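Cell division control protein 13 (Saccharomyces cerevisiae, PDB 4HCE) helps maintain telomeres in budding yeast, its OB2 domain forming a dimer that is required for productive Stn1 binding. Local coordinates at residues B[16-21]-B[100-105]; B[104-109]-B[124-129]; B[32-37]-B[79-84]; B[25-30]-B[41-46]. All blocks are in the same frame, centred on the assembly; numbering follows the deposited sequence.

Contact 1: residues B[16-21]-B[100-105]; sequences VERLEG and RISVEV
Strand 16-20 and strand 101-105 pair where the first strand of the OB-fold sheet meets the outgoing strand of the last hairpin. They run antiparallel, 4.7 Å apart at 165°, with Glu17, Leu19 and Gly21 each exchanging two backbone bonds with Val105, Val103 and Ile101; Val103 N reaches Leu19 O at 2.8 Å. On the face of Leu19, Val103 and Val105, Leu19 lays CB on Val103 CG2 at 4.0 Å; the Leu19 and Val105 side chains cross at about a right angle, with Leu19 CD1 4.1 Å from Val105 CG2. Phe46 of strand 42-47 lies against both Leu19 and Val103.

The face of Arg18 and Glu104 carries an ion pair. The two lie side by side, guanidinium and carboxylate nearly coplanar (10° apart), and Arg18 NH2 meets Glu104 OE1 at 2.8 Å, with a weaker, bent bond from NE to the same oxygen. Asn127 holds the other oxygen of Glu104. Towards the end of the pairing Arg100, bent at chi3 (75°), crosses Glu20 and points its NE N-H at the syn lone pair of Glu20 OE1, 2.7 Å from NE, the oxygen tilted somewhat from the guanidinium plane. Each arginine therefore rests mainly on one carboxylate oxygen, one ion pair lying opposite the Leu19 face and the other closing the end of the pairing.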
loop_
_atom_site.group_PDB
_atom_site.type_symbol
_atom_site.label_atom_id
_atom_site.label_comp_id
_atom_site.label_asym_id
_atom_site.label_seq_id
_atom_site.Cartn_x
_atom_site.Cartn_y
_atom_site.Cartn_z
ATOM N N VAL B 16 -2.057 -4.979 -19.501
ATOM C CA VAL B 16 -3.179 -5.752 -18.985
ATOM C C VAL B 16 -2.713 -7.204 -18.784
ATOM O O VAL B 16 -2.199 -7.843 -19.712
ATOM C CB VAL B 16 -4.413 -5.659 -19.940
ATOM C CG1 VAL B 16 -5.619 -6.393 -19.371
ATOM C CG2 VAL B 16 -4.779 -4.207 -20.205
ATOM N N GLU B 17 -2.915 -7.721 -17.581
ATOM C CA GLU B 17 -2.571 -9.112 -17.279
ATOM C C GLU B 17 -3.745 -9.914 -16.753
ATOM O O GLU B 17 -4.571 -9.416 -15.970
ATOM C CB GLU B 17 -1.406 -9.207 -16.276
ATOM C CG GLU B 17 -0.080 -8.640 -16.788
ATOM C CD GLU B 17 0.621 -9.509 -17.852
ATOM O OE1 GLU B 17 0.291 -10.705 -18.004
ATOM O OE2 GLU B 17 1.521 -8.988 -18.558
ATOM N N ARG B 18 -3.791 -11.178 -17.165
ATOM C CA ARG B 18 -4.722 -12.124 -16.588
ATOM C C ARG B 18 -4.011 -13.007 -15.570
ATOM O O ARG B 18 -3.029 -13.674 -15.887
ATOM C CB ARG B 18 -5.382 -12.985 -17.659
ATOM C CG ARG B 18 -6.461 -13.914 -17.105
ATOM C CD ARG B 18 -7.167 -14.646 -18.227
ATOM N NE ARG B 18 -7.788 -13.679 -19.126
ATOM C CZ ARG B 18 -8.163 -13.928 -20.378
ATOM N NH1 ARG B 18 -7.995 -15.143 -20.904
ATOM N NH2 ARG B 18 -8.716 -12.952 -21.099
ATOM N N LEU B 19 -4.504 -12.999 -14.342
ATOM C CA LEU B 19 -3.905 -13.822 -13.311
ATOM C C LEU B 19 -4.947 -14.764 -12.765
ATOM O O LEU B 19 -6.147 -14.458 -12.734
ATOM C CB LEU B 19 -3.287 -12.958 -12.191
ATOM C CG LEU B 19 -2.340 -11.805 -12.615
ATOM C CD1 LEU B 19 -2.068 -10.873 -11.464
ATOM C CD2 LEU B 19 -1.005 -12.289 -13.156
ATOM N N GLU B 20 -4.473 -15.921 -12.329
ATOM C CA GLU B 20 -5.314 -16.944 -11.755
ATOM C C GLU B 20 -4.656 -17.451 -10.479
ATOM O O GLU B 20 -3.426 -17.548 -10.392
ATOM C CB GLU B 20 -5.593 -18.076 -12.759
ATOM C CG GLU B 20 -6.672 -19.080 -12.259
ATOM C CD GLU B 20 -6.140 -20.126 -11.259
ATOM O OE1 GLU B 20 -6.968 -20.799 -10.603
ATOM O OE2 GLU B 20 -4.884 -20.279 -11.118
ATOM N N GLY B 21 -5.476 -17.739 -9.469
ATOM C CA GLY B 21 -4.951 -18.112 -8.164
ATOM C C GLY B 21 -5.972 -17.745 -7.127
ATOM O O GLY B 21 -7.170 -18.081 -7.255
ATOM N N ARG B 100 -10.922 -21.026 -6.479
ATOM C CA ARG B 100 -10.001 -20.240 -7.249
ATOM C C ARG B 100 -10.634 -19.036 -7.918
ATOM O O ARG B 100 -11.849 -18.995 -8.178
ATOM C CB ARG B 100 -9.286 -21.148 -8.230
ATOM C CG ARG B 100 -8.584 -22.207 -7.395
ATOM C CD ARG B 100 -7.581 -22.954 -8.175
ATOM N NE ARG B 100 -6.343 -22.226 -8.450
ATOM C CZ ARG B 100 -5.295 -22.154 -7.647
ATOM N NH1 ARG B 100 -5.335 -22.667 -6.420
ATOM N NH2 ARG B 100 -4.197 -21.551 -8.089
ATOM N N ILE B 101 -9.788 -18.040 -8.145
ATOM C CA ILE B 101 -10.218 -16.757 -8.644
ATOM C C ILE B 101 -9.390 -16.418 -9.858
ATOM O O ILE B 101 -8.216 -16.776 -9.950
ATOM C CB ILE B 101 -10.138 -15.660 -7.539
ATOM C CG1 ILE B 101 -11.454 -15.628 -6.762
ATOM C CG2 ILE B 101 -10.017 -14.261 -8.119
ATOM C CD1 ILE B 101 -11.440 -16.398 -5.476
ATOM N N SER B 102 -10.029 -15.743 -10.799
ATOM C CA SER B 102 -9.359 -15.266 -11.966
ATOM C C SER B 102 -9.608 -13.767 -12.099
ATOM O O SER B 102 -10.760 -13.313 -11.986
ATOM C CB SER B 102 -9.889 -16.014 -13.188
ATOM O OG SER B 102 -9.147 -15.613 -14.326
ATOM N N VAL B 103 -8.549 -13.001 -12.352
ATOM C CA VAL B 103 -8.664 -11.544 -12.444
ATOM C C VAL B 103 -7.957 -11.020 -13.698
ATOM O O VAL B 103 -6.971 -11.600 -14.181
ATOM C CB VAL B 103 -8.089 -10.821 -11.186
ATOM C CG1 VAL B 103 -8.847 -11.199 -9.921
ATOM C CG2 VAL B 103 -6.609 -11.116 -11.005
ATOM N N GLU B 104 -8.466 -9.928 -14.239
ATOM C CA GLU B 104 -7.684 -9.160 -15.178
ATOM C C GLU B 104 -7.317 -7.896 -14.464
ATOM O O GLU B 104 -8.174 -7.246 -13.883
ATOM C CB GLU B 104 -8.445 -8.858 -16.460
ATOM C CG GLU B 104 -8.336 -9.988 -17.451
ATOM C CD GLU B 104 -9.140 -9.757 -18.702
ATOM O OE1 GLU B 104 -9.208 -10.709 -19.519
ATOM O OE2 GLU B 104 -9.697 -8.639 -18.861
ATOM N N VAL B 105 -6.038 -7.563 -14.497
ATOM C CA VAL B 105 -5.560 -6.368 -13.831
ATOM C C VAL B 105 -4.959 -5.445 -14.874
ATOM O O VAL B 105 -4.446 -5.906 -15.909
ATOM C CB VAL B 105 -4.563 -6.670 -12.680
ATOM C CG1 VAL B 105 -5.252 -7.467 -11.581
ATOM C CG2 VAL B 105 -3.327 -7.419 -13.168
#

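Contact 2: residues B[104-109]-B[124-129]; sequences EVERIL and SLKNIS
Backbone bonds run from Glu104 to both Lys126 and Asn127, and the register slips by one there. Glu104 O takes two donors, Lys126 N at 2.9 Å and Asn127 N at 3.0 Å. Further along, Glu106 and Ser124 exchange a regular pair of bonds, Ser124 N meeting Glu106 O at 2.8 Å and 176°. Two residues facing one make this a classic beta bulge, set in the last hairpin of the OB fold in chain order, strands 101-110 and 120-129.

Among the polar side chains, Glu104 and Asn127 lie alongside each other and point the same way. Asn127 ND2 gives an N-H lying in its own amide plane to Glu104 OE2 at 3.0 Å, yet comes from above the carboxylate, whose plane is turned 63° from the amide; Arg18 holds the other oxygen. Lys126 NZ stays 4.5 Å from Glu104 OE2, too far for a salt bridge. A water donates to Glu106 OE2 and lies within weak reach of Ser124 OG.

Van der Waals contact is slight: Ile108 CD1 meets Ser124 CB at 3.8 Å, and Ile108 CG2 lies 3.7 Å from Ser124 OG, which is lodged between its own N and carbonyl carbon (chi1 67°). Nearby, Arg107 and Leu109 pack on Val59 and Val57 of the second subunit.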
loop_
_atom_site.group_PDB
_atom_site.type_symbol
_atom_site.label_atom_id
_atom_site.label_comp_id
_atom_site.label_asym_id
_atom_site.label_seq_id
_atom_site.Cartn_x
_atom_site.Cartn_y
_atom_site.Cartn_z
ATOM N N GLU B 104 -8.466 -9.928 -14.239
ATOM C CA GLU B 104 -7.684 -9.160 -15.178
ATOM C C GLU B 104 -7.317 -7.896 -14.464
ATOM O O GLU B 104 -8.174 -7.246 -13.883
ATOM C CB GLU B 104 -8.445 -8.858 -16.460
ATOM C CG GLU B 104 -8.336 -9.988 -17.451
ATOM C CD GLU B 104 -9.140 -9.757 -18.702
ATOM O OE1 GLU B 104 -9.208 -10.709 -19.519
ATOM O OE2 GLU B 104 -9.697 -8.639 -18.861
ATOM N N VAL B 105 -6.038 -7.563 -14.497
ATOM C CA VAL B 105 -5.560 -6.368 -13.831
ATOM C C VAL B 105 -4.959 -5.445 -14.874
ATOM O O VAL B 105 -4.446 -5.906 -15.909
ATOM C CB VAL B 105 -4.563 -6.670 -12.680
ATOM C CG1 VAL B 105 -5.252 -7.467 -11.581
ATOM C CG2 VAL B 105 -3.327 -7.419 -13.168
ATOM N N GLU B 106 -5.039 -4.143 -14.594
ATOM C CA GLU B 106 -4.573 -3.140 -15.509
ATOM C C GLU B 106 -3.664 -2.184 -14.780
ATOM O O GLU B 106 -4.022 -1.673 -13.732
ATOM C CB GLU B 106 -5.748 -2.376 -16.106
ATOM C CG GLU B 106 -5.320 -1.430 -17.211
ATOM C CD GLU B 106 -6.468 -0.671 -17.862
ATOM O OE1 GLU B 106 -6.170 0.046 -18.838
ATOM O OE2 GLU B 106 -7.648 -0.769 -17.424
ATOM N N ARG B 107 -2.492 -1.943 -15.369
ATOM C CA ARG B 107 -1.501 -1.050 -14.833
ATOM C C ARG B 107 -1.950 0.380 -15.167
ATOM O O ARG B 107 -2.036 0.754 -16.354
ATOM C CB ARG B 107 -0.148 -1.345 -15.509
ATOM C CG ARG B 107 1.048 -0.746 -14.806
ATOM C CD ARG B 107 1.162 -1.400 -13.433
ATOM N NE ARG B 107 2.452 -1.148 -12.830
ATOM C CZ ARG B 107 2.772 -1.419 -11.575
ATOM N NH1 ARG B 107 1.892 -1.959 -10.738
ATOM N NH2 ARG B 107 3.994 -1.143 -11.167
ATOM N N ILE B 108 -2.226 1.173 -14.135
ATOM C CA ILE B 108 -2.705 2.547 -14.330
ATOM C C ILE B 108 -1.793 3.539 -13.607
ATOM O O ILE B 108 -1.076 3.182 -12.672
ATOM C CB ILE B 108 -4.169 2.739 -13.833
ATOM C CG1 ILE B 108 -4.291 2.397 -12.336
ATOM C CG2 ILE B 108 -5.165 1.940 -14.672
ATOM C CD1 ILE B 108 -5.547 2.970 -11.699
ATOM N N LEU B 109 -1.816 4.779 -14.073
ATOM C CA LEU B 109 -1.203 5.884 -13.373
ATOM C C LEU B 109 -2.293 6.425 -12.474
ATOM O O LEU B 109 -3.315 6.959 -12.936
ATOM C CB LEU B 109 -0.710 6.943 -14.354
ATOM C CG LEU B 109 -0.092 8.212 -13.774
ATOM C CD1 LEU B 109 1.268 7.945 -13.154
ATOM C CD2 LEU B 109 0.016 9.258 -14.870
ATOM N N SER B 124 -4.773 -2.008 -11.083
ATOM C CA SER B 124 -6.165 -1.891 -10.691
ATOM C C SER B 124 -7.014 -3.031 -11.222
ATOM O O SER B 124 -6.685 -3.612 -12.242
ATOM C CB SER B 124 -6.753 -0.571 -11.156
ATOM O OG SER B 124 -6.805 -0.594 -12.555
ATOM N N LEU B 125 -8.118 -3.317 -10.541
ATOM C CA LEU B 125 -8.962 -4.430 -10.911
ATOM C C LEU B 125 -9.795 -4.138 -12.138
ATOM O O LEU B 125 -10.728 -3.353 -12.084
ATOM C CB LEU B 125 -9.893 -4.808 -9.752
ATOM C CG LEU B 125 -10.698 -6.093 -9.927
ATOM C CD1 LEU B 125 -9.986 -7.057 -10.880
ATOM C CD2 LEU B 125 -10.877 -6.739 -8.569
ATOM N N LYS B 126 -9.446 -4.766 -13.256
ATOM C CA LYS B 126 -10.223 -4.628 -14.477
ATOM C C LYS B 126 -11.432 -5.573 -14.469
ATOM O O LYS B 126 -12.560 -5.157 -14.691
ATOM C CB LYS B 126 -9.380 -4.890 -15.712
ATOM C CG LYS B 126 -10.032 -4.418 -16.991
ATOM C CD LYS B 126 -9.060 -4.531 -18.154
ATOM C CE LYS B 126 -9.530 -3.660 -19.309
ATOM N NZ LYS B 126 -10.354 -4.452 -20.251
ATOM N N ASN B 127 -11.170 -6.856 -14.259
ATOM C CA ASN B 127 -12.211 -7.866 -14.212
ATOM C C ASN B 127 -11.907 -8.867 -13.134
ATOM O O ASN B 127 -10.750 -9.075 -12.781
ATOM C CB ASN B 127 -12.322 -8.594 -15.542
ATOM C CG ASN B 127 -12.990 -7.751 -16.588
ATOM O OD1 ASN B 127 -14.104 -7.246 -16.383
ATOM N ND2 ASN B 127 -12.312 -7.571 -17.716
ATOM N N ILE B 128 -12.963 -9.495 -12.636
ATOM C CA ILE B 128 -12.844 -10.544 -11.632
ATOM C C ILE B 128 -13.935 -11.577 -11.823
ATOM O O ILE B 128 -15.125 -11.256 -11.967
ATOM C CB ILE B 128 -12.879 -10.019 -10.170
ATOM C CG1 ILE B 128 -12.731 -11.186 -9.156
ATOM C CG2 ILE B 128 -14.154 -9.225 -9.902
ATOM C CD1 ILE B 128 -12.134 -10.780 -7.820
ATOM N N SER B 129 -13.494 -12.824 -11.815
ATOM C CA SER B 129 -14.388 -13.930 -11.828
ATOM C C SER B 129 -14.101 -14.811 -10.628
ATOM O O SER B 129 -12.954 -15.229 -10.380
ATOM C CB SER B 129 -14.246 -14.721 -13.109
ATOM O OG SER B 129 -15.048 -15.866 -12.980
HETATM O O HOH W 1 -9.411 -1.062 -14.816
#

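Contact 3: residues B[32-37]-B[79-84]; sequences ASINEF and FGVLNC
Cys84 pushes its sulfur into the corner formed by Ile34 and Phe37, and this is the tight part of the contact. With SG set opposite the backbone N (chi1 -167°), it meets Ile34 twice: at CA, 3.7 Å away, and at the end of the longer branch, CD1, at 3.8 Å. The same sulfur stands 4.0 Å from Phe37 CE2, a Cys sulfur-aromatic contact in which SG comes obliquely to the ring, 5.1 Å from its centroid. On the backbone, Cys84 O nears Ser33 CA at 3.3 Å, but no direct hydrogen bond joins the segments.

The other side is looser and wetter. Ile34 CG2 touches Val81 CG2 at 3.8 Å, the two side chains crossing at about a right angle, and Val81 is exposed. Beside them a water accepts from Ile34 N and donates to Val81 O, 2.9 Å from each, and so provides a polar link between the loops. Each loop is also braced within itself: Ser33 OG accepts from Asn35 N in an ST turn at the 3-10 segment 34-36, while Asn83 ND2 reaches back to Phe79 O.

The loop between strands 16-27 and 42-47 thus rests on the turn between helices 72-79 and 86-92. Ile34 also packs on Ile75 and Cys76 of helix 72-79, and Phe37 on Leu42 of strand 42-47.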
loop_
_atom_site.group_PDB
_atom_site.type_symbol
_atom_site.label_atom_id
_atom_site.label_comp_id
_atom_site.label_asym_id
_atom_site.label_seq_id
_atom_site.Cartn_x
_atom_site.Cartn_y
_atom_site.Cartn_z
ATOM N N ALA B 32 -16.201 -1.069 8.084
ATOM C CA ALA B 32 -17.624 -1.229 8.351
ATOM C C ALA B 32 -18.574 -0.682 7.270
ATOM O O ALA B 32 -19.710 -1.127 7.191
ATOM C CB ALA B 32 -17.962 -0.635 9.711
ATOM N N SER B 33 -18.127 0.278 6.461
ATOM C CA SER B 33 -18.986 0.863 5.439
ATOM C C SER B 33 -18.141 1.407 4.308
ATOM O O SER B 33 -16.924 1.489 4.423
ATOM C CB SER B 33 -19.892 1.981 6.011
ATOM O OG SER B 33 -19.294 3.282 5.888
ATOM N N ILE B 34 -18.808 1.783 3.222
ATOM C CA ILE B 34 -18.198 2.438 2.077
ATOM C C ILE B 34 -17.501 3.752 2.446
ATOM O O ILE B 34 -16.578 4.182 1.752
ATOM C CB ILE B 34 -19.252 2.675 0.949
ATOM C CG1 ILE B 34 -18.582 3.120 -0.365
ATOM C CG2 ILE B 34 -20.343 3.671 1.388
ATOM C CD1 ILE B 34 -17.660 2.084 -0.992
ATOM N N ASN B 35 -17.940 4.384 3.534
ATOM C CA ASN B 35 -17.395 5.689 3.953
ATOM C C ASN B 35 -15.916 5.650 4.332
ATOM O O ASN B 35 -15.234 6.667 4.265
ATOM C CB ASN B 35 -18.203 6.287 5.108
ATOM C CG ASN B 35 -19.653 6.539 4.740
ATOM O OD1 ASN B 35 -19.976 6.902 3.604
ATOM N ND2 ASN B 35 -20.547 6.333 5.709
ATOM N N GLU B 36 -15.437 4.465 4.720
ATOM C CA GLU B 36 -14.029 4.230 5.048
ATOM C C GLU B 36 -13.103 4.545 3.887
ATOM O O GLU B 36 -11.911 4.771 4.095
ATOM C CB GLU B 36 -13.812 2.762 5.414
ATOM C CG GLU B 36 -14.964 2.120 6.178
ATOM C CD GLU B 36 -14.823 2.264 7.671
ATOM O OE1 GLU B 36 -13.724 1.979 8.171
ATOM O OE2 GLU B 36 -15.801 2.651 8.338
ATOM N N PHE B 37 -13.658 4.542 2.672
ATOM C CA PHE B 37 -12.877 4.683 1.453
ATOM C C PHE B 37 -12.979 6.045 0.776
ATOM O O PHE B 37 -12.742 6.166 -0.433
ATOM C CB PHE B 37 -13.180 3.508 0.493
ATOM C CG PHE B 37 -12.966 2.171 1.141
ATOM C CD1 PHE B 37 -11.667 1.693 1.364
ATOM C CD2 PHE B 37 -14.043 1.436 1.620
ATOM C CE1 PHE B 37 -11.460 0.484 2.017
ATOM C CE2 PHE B 37 -13.838 0.233 2.272
ATOM C CZ PHE B 37 -12.547 -0.248 2.474
ATOM N N PHE B 79 -19.002 -4.945 -5.501
ATOM C CA PHE B 79 -19.391 -5.608 -4.258
ATOM C C PHE B 79 -20.749 -5.180 -3.739
ATOM O O PHE B 79 -21.340 -5.875 -2.926
ATOM C CB PHE B 79 -18.336 -5.362 -3.161
ATOM C CG PHE B 79 -16.953 -5.837 -3.521
ATOM C CD1 PHE B 79 -16.697 -7.199 -3.721
ATOM C CD2 PHE B 79 -15.907 -4.929 -3.651
ATOM C CE1 PHE B 79 -15.422 -7.641 -4.060
ATOM C CE2 PHE B 79 -14.632 -5.356 -3.997
ATOM C CZ PHE B 79 -14.388 -6.712 -4.198
ATOM N N GLY B 80 -21.237 -4.026 -4.192
ATOM C CA GLY B 80 -22.499 -3.498 -3.701
ATOM C C GLY B 80 -22.270 -2.699 -2.446
ATOM O O GLY B 80 -21.496 -3.115 -1.586
ATOM N N VAL B 81 -22.959 -1.561 -2.338
ATOM C CA VAL B 81 -22.855 -0.679 -1.171
ATOM C C VAL B 81 -23.361 -1.409 0.078
ATOM O O VAL B 81 -22.829 -1.209 1.168
ATOM C CB VAL B 81 -23.566 0.707 -1.401
ATOM C CG1 VAL B 81 -25.094 0.584 -1.433
ATOM C CG2 VAL B 81 -23.112 1.745 -0.372
ATOM N N LEU B 82 -24.361 -2.274 -0.107
ATOM C CA LEU B 82 -24.975 -3.045 0.985
ATOM C C LEU B 82 -24.056 -4.121 1.572
ATOM O O LEU B 82 -24.331 -4.644 2.645
ATOM C CB LEU B 82 -26.303 -3.681 0.527
ATOM C CG LEU B 82 -27.389 -2.714 0.012
ATOM C CD1 LEU B 82 -28.561 -3.450 -0.644
ATOM C CD2 LEU B 82 -27.892 -1.838 1.143
ATOM N N ASN B 83 -22.979 -4.450 0.858
ATOM C CA ASN B 83 -22.028 -5.503 1.278
ATOM C C ASN B 83 -20.648 -4.991 1.680
ATOM O O ASN B 83 -19.738 -5.780 1.954
ATOM C CB ASN B 83 -21.900 -6.538 0.163
ATOM C CG ASN B 83 -23.264 -7.016 -0.323
ATOM O OD1 ASN B 83 -24.051 -7.552 0.463
ATOM N ND2 ASN B 83 -23.569 -6.785 -1.604
ATOM N N CYS B 84 -20.498 -3.672 1.738
ATOM C CA CYS B 84 -19.195 -3.078 1.950
ATOM C C CYS B 84 -18.752 -3.063 3.429
ATOM O O CYS B 84 -18.460 -2.014 3.987
ATOM C CB CYS B 84 -19.129 -1.701 1.296
ATOM S SG CYS B 84 -17.443 -1.055 1.200
HETATM O O HOH W 2 -21.408 0.485 3.072
#

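Contact 4: residues B[25-30]-B[41-46]; sequences GMNPPQ and TLKLYF
Tyr45 lies across the backbone of Gly25 and reaches on to Asn27, which lies on the same face of the antiparallel pair formed by strands 25-27 and 42-46. Its CG turns away from its own carbonyl carbon (chi1 -58°), which brings CD2 to 3.7 Å from Gly25 O and the far end of the ring to Asn27, where Tyr45 OH sits 3.6 Å from Asn27 CB. The two side chains cross obliquely, amide and ring planes 61° apart. With no side chain at Gly25, the near part of the ring can settle against its backbone.

The opposite face is apolar. Met26 CB lies 3.7 Å from Leu44 CD2; Met26 CG sits between the backbone N and the carbonyl carbon (chi1 70°) and the chain then runs extended, leading its end away from the partner strand. The side chain packs on Ile89 of helix 86-92.

Three backbone bonds tie the strands: Tyr45 N to Gly25 O, and a reciprocal pair between Asn27 and Lys43, with Lys43 N to Asn27 O at 2.7 Å. Pro28, after a cis peptide, brings CD to 3.6 Å from Thr41 O as the strand ends.

On its other edge strand 42-47 pairs with strand 65-69, and helix 86-92 lies over Met26. On the tyrosine face the second subunit packs, its Met120 on Tyr45 and its Asn27 on Lys43.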
loop_
_atom_site.group_PDB
_atom_site.type_symbol
_atom_site.label_atom_id
_atom_site.label_comp_id
_atom_site.label_asym_id
_atom_site.label_seq_id
_atom_site.Cartn_x
_atom_site.Cartn_y
_atom_site.Cartn_z
ATOM N N GLY B 25 -5.830 -11.851 0.810
ATOM C CA GLY B 25 -5.942 -10.798 1.811
ATOM C C GLY B 25 -6.427 -9.483 1.247
ATOM O O GLY B 25 -6.423 -9.255 0.030
ATOM N N MET B 26 -6.858 -8.615 2.150
ATOM C CA MET B 26 -7.250 -7.281 1.772
ATOM C C MET B 26 -6.751 -6.256 2.775
ATOM O O MET B 26 -6.548 -6.552 3.958
ATOM C CB MET B 26 -8.774 -7.169 1.529
ATOM C CG MET B 26 -9.670 -7.282 2.747
ATOM S SD MET B 26 -11.448 -7.368 2.365
ATOM C CE MET B 26 -12.001 -8.279 3.788
ATOM N N ASN B 27 -6.541 -5.054 2.260
ATOM C CA ASN B 27 -6.126 -3.925 3.050
ATOM C C ASN B 27 -6.999 -2.704 2.728
ATOM O O ASN B 27 -7.149 -2.337 1.546
ATOM C CB ASN B 27 -4.685 -3.602 2.735
ATOM C CG ASN B 27 -4.003 -2.896 3.871
ATOM O OD1 ASN B 27 -3.608 -3.532 4.850
ATOM N ND2 ASN B 27 -3.870 -1.579 3.761
ATOM N N PRO B 28 -7.572 -2.070 3.772
ATOM C CA PRO B 28 -7.472 -2.484 5.186
ATOM C C PRO B 28 -8.282 -3.761 5.488
ATOM O O PRO B 28 -9.321 -3.981 4.875
ATOM C CB PRO B 28 -8.053 -1.279 5.947
ATOM C CG PRO B 28 -8.912 -0.566 4.962
ATOM C CD PRO B 28 -8.289 -0.787 3.615
ATOM N N PRO B 29 -7.810 -4.595 6.438
ATOM C CA PRO B 29 -8.450 -5.902 6.652
ATOM C C PRO B 29 -9.792 -5.820 7.387
ATOM O O PRO B 29 -10.578 -6.769 7.349
ATOM C CB PRO B 29 -7.418 -6.675 7.485
ATOM C CG PRO B 29 -6.615 -5.625 8.189
ATOM C CD PRO B 29 -6.633 -4.393 7.313
ATOM N N GLN B 30 -10.037 -4.686 8.036
ATOM C CA GLN B 30 -11.284 -4.433 8.741
ATOM C C GLN B 30 -11.907 -3.106 8.304
ATOM O O GLN B 30 -11.209 -2.106 8.144
ATOM C CB GLN B 30 -11.021 -4.373 10.245
ATOM C CG GLN B 30 -11.309 -5.642 11.016
ATOM C CD GLN B 30 -11.512 -5.334 12.486
ATOM O OE1 GLN B 30 -12.616 -4.966 12.912
ATOM N NE2 GLN B 30 -10.438 -5.442 13.267
ATOM N N THR B 41 -7.804 3.618 0.528
ATOM C CA THR B 41 -8.000 2.788 -0.662
ATOM C C THR B 41 -8.107 1.288 -0.316
ATOM O O THR B 41 -7.407 0.788 0.558
ATOM C CB THR B 41 -6.887 3.068 -1.692
ATOM O OG1 THR B 41 -7.003 4.434 -2.112
ATOM C CG2 THR B 41 -6.999 2.171 -2.909
ATOM N N LEU B 42 -9.025 0.600 -0.982
ATOM C CA LEU B 42 -9.158 -0.829 -0.824
ATOM C C LEU B 42 -8.149 -1.518 -1.734
ATOM O O LEU B 42 -8.095 -1.248 -2.943
ATOM C CB LEU B 42 -10.590 -1.281 -1.120
ATOM C CG LEU B 42 -10.889 -2.785 -1.074
ATOM C CD1 LEU B 42 -10.755 -3.335 0.347
ATOM C CD2 LEU B 42 -12.288 -3.023 -1.625
ATOM N N LYS B 43 -7.342 -2.379 -1.128
ATOM C CA LYS B 43 -6.318 -3.153 -1.821
ATOM C C LYS B 43 -6.562 -4.640 -1.611
ATOM O O LYS B 43 -6.949 -5.071 -0.502
ATOM C CB LYS B 43 -4.921 -2.790 -1.306
ATOM C CG LYS B 43 -4.520 -1.350 -1.604
ATOM C CD LYS B 43 -3.451 -0.862 -0.641
ATOM C CE LYS B 43 -3.712 0.574 -0.208
ATOM N NZ LYS B 43 -2.788 1.588 -0.820
ATOM N N LEU B 44 -6.367 -5.419 -2.677
ATOM C CA LEU B 44 -6.444 -6.886 -2.572
ATOM C C LEU B 44 -5.090 -7.513 -2.834
ATOM O O LEU B 44 -4.308 -6.984 -3.625
ATOM C CB LEU B 44 -7.478 -7.452 -3.538
ATOM C CG LEU B 44 -8.877 -6.830 -3.475
ATOM C CD1 LEU B 44 -9.724 -7.494 -4.554
ATOM C CD2 LEU B 44 -9.534 -6.975 -2.113
ATOM N N TYR B 45 -4.813 -8.629 -2.179
ATOM C CA TYR B 45 -3.588 -9.367 -2.427
ATOM C C TYR B 45 -3.890 -10.672 -3.107
ATOM O O TYR B 45 -4.678 -11.488 -2.612
ATOM C CB TYR B 45 -2.773 -9.575 -1.135
ATOM C CG TYR B 45 -2.456 -8.245 -0.543
ATOM C CD1 TYR B 45 -1.606 -7.379 -1.212
ATOM C CD2 TYR B 45 -3.085 -7.797 0.621
ATOM C CE1 TYR B 45 -1.336 -6.124 -0.734
ATOM C CE2 TYR B 45 -2.827 -6.524 1.116
ATOM C CZ TYR B 45 -1.955 -5.695 0.422
ATOM O OH TYR B 45 -1.660 -4.439 0.897
ATOM N N PHE B 46 -3.192 -10.865 -4.216
ATOM C CA PHE B 46 -3.394 -11.979 -5.100
ATOM C C PHE B 46 -2.099 -12.738 -5.341
ATOM O O PHE B 46 -1.039 -12.142 -5.532
ATOM C CB PHE B 46 -3.971 -11.472 -6.411
ATOM C CG PHE B 46 -4.287 -12.554 -7.387
ATOM C CD1 PHE B 46 -5.570 -13.077 -7.489
ATOM C CD2 PHE B 46 -3.304 -13.028 -8.215
ATOM C CE1 PHE B 46 -5.843 -14.091 -8.398
ATOM C CE2 PHE B 46 -3.567 -14.020 -9.110
ATOM C CZ PHE B 46 -4.834 -14.549 -9.212
#

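Overall arrangement
From the N terminus, strand 16-27 enters contact 1 with its first residues and contact 4 with its last. Contact 4 closes a short loop of ten residues onto strand 42-47. That loop supplies residues 32-37 to contact 3, which reaches forward to the turn after helix 72-79, so contacts 3 and 4 cross along the chain. Both nest inside the much longer loop that contact 1 closes at 100-105. Contact 2 opens on those last residues, sharing Glu104 and Val105, and closes the final hairpin. Contacts 1, 2 and 4 join strands of one sheet, with Phe46 touching contact 1 from contact 4; contact 3 ties outlying loops together on the opposite side of the chain's centre from contact 1.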